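PDB 3C6C: 3-keto-5-aminohexanoate cleavage enzyme from Ralstonia eutropha, which probably catalyses cleavage of beta-keto acids such as 3-keto-5-aminohexanoate, using a divalent metal ion held in a TIM barrel. Local coordinates for residues L136-T149 / R175-F188. Numbering follows the deposited sequence.
Sequences LEDCLPEIASLDIT and RFQELGIKPELEVF. With EDO (1,2-ethanediol), chain E.
Arg175 bends at chi2 (-61°) and chi3 (-75°), curling back to meet the extended side chain of Glu137 on the neighbouring helix end. Its NH2 donates to Glu137 OE2 (2.7 Å) almost within the guanidinium plane, reaching the anti side of the carboxylate, and the carboxylate and guanidinium planes stand 65° apart; NH1 holds Glu178 OE1 (2.8 Å), so two acids fix the guanidinium, while Leu179 CD1 lies above one face, offset toward the rim. A water accepts from Arg175 NE. Deeper in, Leu136 CD1 packs obliquely on Phe176 CE1 (3.4 Å); the carbonyl O of Ala144 sits at the edge of the same ring, 3.6 Å from Phe176 CE2, and the Ala144 methyl touches CE2 as well. Ile181 wedges between helix and strand of 136-149: CD1 reaches Leu136 CB (3.7 Å), CG2 the Ala144 methyl. Gly180 closes the preceding helix in a Schellman motif. Strands 143-147 and 182-187 then run parallel, joined by six backbone hydrogen bonds alternating from Lys182 N to Glu142 O through Ile148 N to Glu186 O. On the face carrying Ser145, Glu186 bends at chi2 and sets OE2 3.0 Å from Ser145 OG and 2.6 Å from Glu184 OE1; Glu186 OE1 accepts from Gln212 NE2. Ser145 OG hydrogen-bonds Asn101 OD1, and its side chain lies about 5 Å from the nickel bound by His66, His68 and Glu269, beside the metal site. As neighbouring parallel TIM-barrel strands, the pair is flanked by strand 99-103 beside 143-147 and strand 210-214 beside 182-187, with helices 134-139 and 166-179 leading into them.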
loop_
_atom_site.group_PDB
_atom_site.type_symbol
_atom_site.label_atom_id
_atom_site.label_comp_id
_atom_site.label_asym_id
_atom_site.label_seq_id
_atom_site.Cartn_x
_atom_site.Cartn_y
_atom_site.Cartn_z
ATOM N N LEU A 136 4.129 16.852 36.259
ATOM C CA LEU A 136 3.803 15.431 36.269
ATOM C C LEU A 136 4.018 14.860 37.679
ATOM O O LEU A 136 3.248 14.049 38.165
ATOM C CB LEU A 136 4.633 14.656 35.244
ATOM C CG LEU A 136 4.442 15.003 33.769
ATOM C CD1 LEU A 136 5.256 13.981 32.947
ATOM C CD2 LEU A 136 2.950 15.002 33.415
ATOM N N GLU A 137 5.073 15.357 38.308
ATOM C CA GLU A 137 5.440 14.965 39.675
ATOM C C GLU A 137 4.312 15.366 40.611
ATOM O O GLU A 137 3.946 14.631 41.512
ATOM C CB GLU A 137 6.744 15.621 40.087
ATOM C CG GLU A 137 7.946 15.142 39.301
ATOM C CD GLU A 137 9.234 15.903 39.618
ATOM O OE1 GLU A 137 9.174 16.982 40.219
ATOM O OE2 GLU A 137 10.304 15.413 39.229
ATOM N N ASP A 138 3.740 16.532 40.354
ATOM C CA ASP A 138 2.731 17.113 41.258
ATOM C C ASP A 138 1.369 16.450 41.046
ATOM O O ASP A 138 0.601 16.253 41.991
ATOM C CB ASP A 138 2.524 18.619 41.012
ATOM C CG ASP A 138 3.717 19.499 41.402
ATOM O OD1 ASP A 138 4.678 19.050 42.099
ATOM O OD2 ASP A 138 3.669 20.688 40.994
ATOM N N CYS A 139 1.059 16.141 39.785
ATOM C CA CYS A 139 -0.298 15.734 39.407
ATOM C C CYS A 139 -0.489 14.231 39.263
ATOM O O CYS A 139 -1.595 13.730 39.423
ATOM C CB CYS A 139 -0.717 16.400 38.095
ATOM S SG CYS A 139 -0.857 18.201 38.152
ATOM N N LEU A 140 0.594 13.538 38.923
ATOM C CA LEU A 140 0.583 12.083 38.753
ATOM C C LEU A 140 -0.600 11.567 37.910
ATOM O O LEU A 140 -1.373 10.723 38.353
ATOM C CB LEU A 140 0.616 11.389 40.116
ATOM C CG LEU A 140 1.925 11.590 40.905
ATOM C CD1 LEU A 140 1.827 10.933 42.271
ATOM C CD2 LEU A 140 3.135 11.055 40.098
ATOM N N PRO A 141 -0.736 12.058 36.659
ATOM C CA PRO A 141 -1.747 11.531 35.757
ATOM C C PRO A 141 -1.402 10.113 35.339
ATOM O O PRO A 141 -0.269 9.668 35.511
ATOM C CB PRO A 141 -1.629 12.445 34.537
ATOM C CG PRO A 141 -0.209 12.834 34.528
ATOM C CD PRO A 141 0.168 13.007 35.971
ATOM N N GLU A 142 -2.361 9.396 34.777
ATOM C CA GLU A 142 -2.084 8.011 34.331
ATOM C C GLU A 142 -1.224 8.028 33.080
ATOM O O GLU A 142 -0.410 7.148 32.843
ATOM C CB GLU A 142 -3.368 7.197 34.097
ATOM C CG GLU A 142 -3.955 6.749 35.430
ATOM C CD GLU A 142 -5.382 6.291 35.328
ATOM O OE1 GLU A 142 -6.286 7.143 35.146
ATOM O OE2 GLU A 142 -5.593 5.068 35.497
ATOM N N ILE A 143 -1.420 9.071 32.303
ATOM C CA ILE A 143 -0.773 9.198 30.985
ATOM C C ILE A 143 -0.214 10.595 30.821
ATOM O O ILE A 143 -0.733 11.542 31.381
ATOM C CB ILE A 143 -1.777 8.900 29.836
ATOM C CG1 ILE A 143 -2.355 7.483 29.948
ATOM C CG2 ILE A 143 -1.154 9.139 28.467
ATOM C CD1 ILE A 143 -3.515 7.230 28.998
ATOM N N ALA A 144 0.887 10.705 30.097
ATOM C CA ALA A 144 1.388 12.025 29.632
ATOM C C ALA A 144 1.955 11.912 28.229
ATOM O O ALA A 144 2.486 10.874 27.844
ATOM C CB ALA A 144 2.429 12.619 30.600
ATOM N N SER A 145 1.787 12.989 27.467
ATOM C CA SER A 145 2.203 13.036 26.054
ATOM C C SER A 145 3.653 13.467 25.884
ATOM O O SER A 145 4.109 14.479 26.443
ATOM C CB SER A 145 1.289 13.978 25.264
ATOM O OG SER A 145 -0.064 13.555 25.373
ATOM N N LEU A 146 4.345 12.696 25.076
ATOM C CA LEU A 146 5.752 12.873 24.768
ATOM C C LEU A 146 5.949 12.853 23.256
ATOM O O LEU A 146 5.710 11.832 22.598
ATOM C CB LEU A 146 6.561 11.743 25.393
ATOM C CG LEU A 146 8.089 11.936 25.466
ATOM C CD1 LEU A 146 8.465 13.177 26.230
ATOM C CD2 LEU A 146 8.727 10.719 26.082
ATOM N N ASP A 147 6.374 13.998 22.744
ATOM C CA ASP A 147 6.579 14.195 21.312
ATOM C C ASP A 147 7.982 13.702 20.998
ATOM O O ASP A 147 8.968 14.362 21.310
ATOM C CB ASP A 147 6.462 15.671 20.894
ATOM C CG ASP A 147 5.034 16.209 20.966
ATOM O OD1 ASP A 147 4.115 15.455 21.285
ATOM O OD2 ASP A 147 4.852 17.414 20.731
ATOM N N ILE A 148 8.068 12.514 20.412
ATOM C CA ILE A 148 9.384 11.837 20.286
ATOM C C ILE A 148 10.070 12.168 18.985
ATOM O O ILE A 148 10.406 11.295 18.195
ATOM C CB ILE A 148 9.329 10.311 20.532
ATOM C CG1 ILE A 148 8.322 9.594 19.633
ATOM C CG2 ILE A 148 9.104 10.066 22.039
ATOM C CD1 ILE A 148 8.572 8.085 19.636
ATOM N N THR A 149 10.257 13.462 18.798
ATOM C CA THR A 149 10.670 14.039 17.519
ATOM C C THR A 149 11.405 15.356 17.663
ATOM O O THR A 149 11.193 16.096 18.602
ATOM C CB THR A 149 9.425 14.320 16.628
ATOM O OG1 THR A 149 9.827 14.468 15.257
ATOM C CG2 THR A 149 8.686 15.569 17.075
ATOM N N ARG A 175 12.007 9.025 33.555
ATOM C CA ARG A 175 11.285 9.736 34.608
ATOM C C ARG A 175 9.836 9.263 34.692
ATOM O O ARG A 175 9.283 9.074 35.787
ATOM C CB ARG A 175 11.351 11.266 34.457
ATOM C CG ARG A 175 12.668 11.843 34.899
ATOM C CD ARG A 175 12.926 11.532 36.400
ATOM N NE ARG A 175 12.116 12.357 37.309
ATOM C CZ ARG A 175 11.536 11.906 38.411
ATOM N NH1 ARG A 175 11.636 10.632 38.759
ATOM N NH2 ARG A 175 10.854 12.735 39.171
ATOM N N PHE A 176 9.229 9.048 33.531
ATOM C CA PHE A 176 7.832 8.605 33.486
ATOM C C PHE A 176 7.736 7.233 34.142
ATOM O O PHE A 176 6.800 6.950 34.890
ATOM C CB PHE A 176 7.290 8.477 32.043
ATOM C CG PHE A 176 6.942 9.802 31.350
ATOM C CD1 PHE A 176 7.652 10.977 31.555
ATOM C CD2 PHE A 176 5.919 9.817 30.418
ATOM C CE1 PHE A 176 7.307 12.156 30.877
ATOM C CE2 PHE A 176 5.587 10.975 29.740
ATOM C CZ PHE A 176 6.289 12.137 29.948
ATOM N N GLN A 177 8.720 6.385 33.860
ATOM C CA GLN A 177 8.714 5.021 34.423
ATOM C C GLN A 177 8.750 5.080 35.929
ATOM O O GLN A 177 7.981 4.425 36.626
ATOM C CB GLN A 177 9.921 4.205 33.981
ATOM C CG GLN A 177 9.813 3.669 32.586
ATOM C CD GLN A 177 11.049 2.879 32.212
ATOM O OE1 GLN A 177 12.156 3.419 32.187
ATOM N NE2 GLN A 177 10.868 1.596 31.923
ATOM N N GLU A 178 9.657 5.914 36.406
ATOM C CA GLU A 178 9.858 6.146 37.855
ATOM C C GLU A 178 8.599 6.662 38.552
ATOM O O GLU A 178 8.279 6.266 39.673
ATOM C CB GLU A 178 11.022 7.128 38.095
ATOM C CG GLU A 178 12.373 6.500 37.800
ATOM C CD GLU A 178 13.533 7.473 37.712
ATOM O OE1 GLU A 178 13.326 8.695 37.709
ATOM O OE2 GLU A 178 14.684 6.990 37.639
ATOM N N LEU A 179 7.891 7.537 37.862
ATOM C CA LEU A 179 6.689 8.208 38.391
ATOM C C LEU A 179 5.435 7.363 38.202
ATOM O O LEU A 179 4.361 7.675 38.725
ATOM C CB LEU A 179 6.459 9.564 37.693
ATOM C CG LEU A 179 7.438 10.695 38.073
ATOM C CD1 LEU A 179 7.276 11.863 37.096
ATOM C CD2 LEU A 179 7.273 11.133 39.541
ATOM N N GLY A 180 5.572 6.315 37.410
ATOM C CA GLY A 180 4.445 5.404 37.121
ATOM C C GLY A 180 3.433 5.939 36.122
ATOM O O GLY A 180 2.269 5.550 36.112
ATOM N N ILE A 181 3.916 6.820 35.265
ATOM C CA ILE A 181 3.106 7.464 34.231
ATOM C C ILE A 181 3.421 6.827 32.876
ATOM O O ILE A 181 4.590 6.654 32.507
ATOM C CB ILE A 181 3.388 8.997 34.188
ATOM C CG1 ILE A 181 3.117 9.662 35.552
ATOM C CG2 ILE A 181 2.632 9.678 33.068
ATOM C CD1 ILE A 181 3.622 11.110 35.634
ATOM N N LYS A 182 2.365 6.502 32.132
ATOM C CA LYS A 182 2.522 5.882 30.808
ATOM C C LYS A 182 2.684 6.962 29.749
ATOM O O LYS A 182 1.829 7.858 29.638
ATOM C CB LYS A 182 1.350 4.939 30.479
ATOM C CG LYS A 182 1.535 4.172 29.182
ATOM C CD LYS A 182 0.439 3.109 28.946
ATOM C CE LYS A 182 0.575 1.932 29.814
ATOM N NZ LYS A 182 1.876 1.216 29.625
ATOM N N PRO A 183 3.795 6.928 28.986
ATOM C CA PRO A 183 3.850 7.893 27.895
ATOM C C PRO A 183 2.998 7.512 26.700
ATOM O O PRO A 183 2.899 6.334 26.318
ATOM C CB PRO A 183 5.327 7.869 27.483
ATOM C CG PRO A 183 5.766 6.443 27.771
ATOM C CD PRO A 183 4.990 6.048 29.011
ATOM N N GLU A 184 2.361 8.540 26.152
ATOM C CA GLU A 184 1.794 8.517 24.804
ATOM C C GLU A 184 2.820 9.098 23.849
ATOM O O GLU A 184 3.118 10.298 23.843
ATOM C CB GLU A 184 0.476 9.284 24.737
ATOM C CG GLU A 184 -0.258 9.091 23.419
ATOM C CD GLU A 184 -1.565 9.845 23.403
ATOM O OE1 GLU A 184 -1.524 11.105 23.483
ATOM O OE2 GLU A 184 -2.615 9.171 23.288
ATOM N N LEU A 185 3.381 8.200 23.053
ATOM C CA LEU A 185 4.480 8.526 22.151
ATOM C C LEU A 185 3.903 9.121 20.887
ATOM O O LEU A 185 3.332 8.417 20.032
ATOM C CB LEU A 185 5.316 7.275 21.810
ATOM C CG LEU A 185 5.845 6.463 22.991
ATOM C CD1 LEU A 185 6.493 5.176 22.490
ATOM C CD2 LEU A 185 6.805 7.303 23.852
ATOM N N GLU A 186 4.080 10.432 20.783
ATOM C CA GLU A 186 3.548 11.212 19.664
ATOM C C GLU A 186 4.566 11.239 18.524
ATOM O O GLU A 186 5.701 11.700 18.670
ATOM C CB GLU A 186 3.177 12.640 20.067
ATOM C CG GLU A 186 2.534 12.844 21.456
ATOM C CD GLU A 186 1.153 12.252 21.647
ATOM O OE1 GLU A 186 0.513 11.824 20.656
ATOM O OE2 GLU A 186 0.690 12.238 22.831
ATOM N N VAL A 187 4.108 10.734 17.389
ATOM C CA VAL A 187 4.948 10.543 16.190
ATOM C C VAL A 187 4.447 11.280 14.954
ATOM O O VAL A 187 3.238 11.382 14.686
ATOM C CB VAL A 187 5.141 9.013 15.894
ATOM C CG1 VAL A 187 5.751 8.285 17.130
ATOM C CG2 VAL A 187 3.811 8.343 15.407
ATOM N N PHE A 188 5.415 11.846 14.228
ATOM C CA PHE A 188 5.151 12.703 13.059
ATOM C C PHE A 188 5.702 12.134 11.768
ATOM O O PHE A 188 5.581 12.741 10.700
ATOM C CB PHE A 188 5.745 14.100 13.284
ATOM C CG PHE A 188 5.109 14.872 14.417
ATOM C CD1 PHE A 188 5.418 14.575 15.735
ATOM C CD2 PHE A 188 4.249 15.916 14.162
ATOM C CE1 PHE A 188 4.861 15.294 16.766
ATOM C CE2 PHE A 188 3.687 16.645 15.202
ATOM C CZ PHE A 188 4.002 16.330 16.491
HETATM C C1 EDO E . -0.440 7.200 37.707
HETATM O O1 EDO E . -1.430 7.264 38.734
HETATM C C2 EDO E . 0.835 7.910 38.132
HETATM O O2 EDO E . 1.365 7.300 39.312
HETATM O O HOH W 1 13.148 15.055 37.583
HETATM O O HOH W 2 0.010 5.075 34.646
#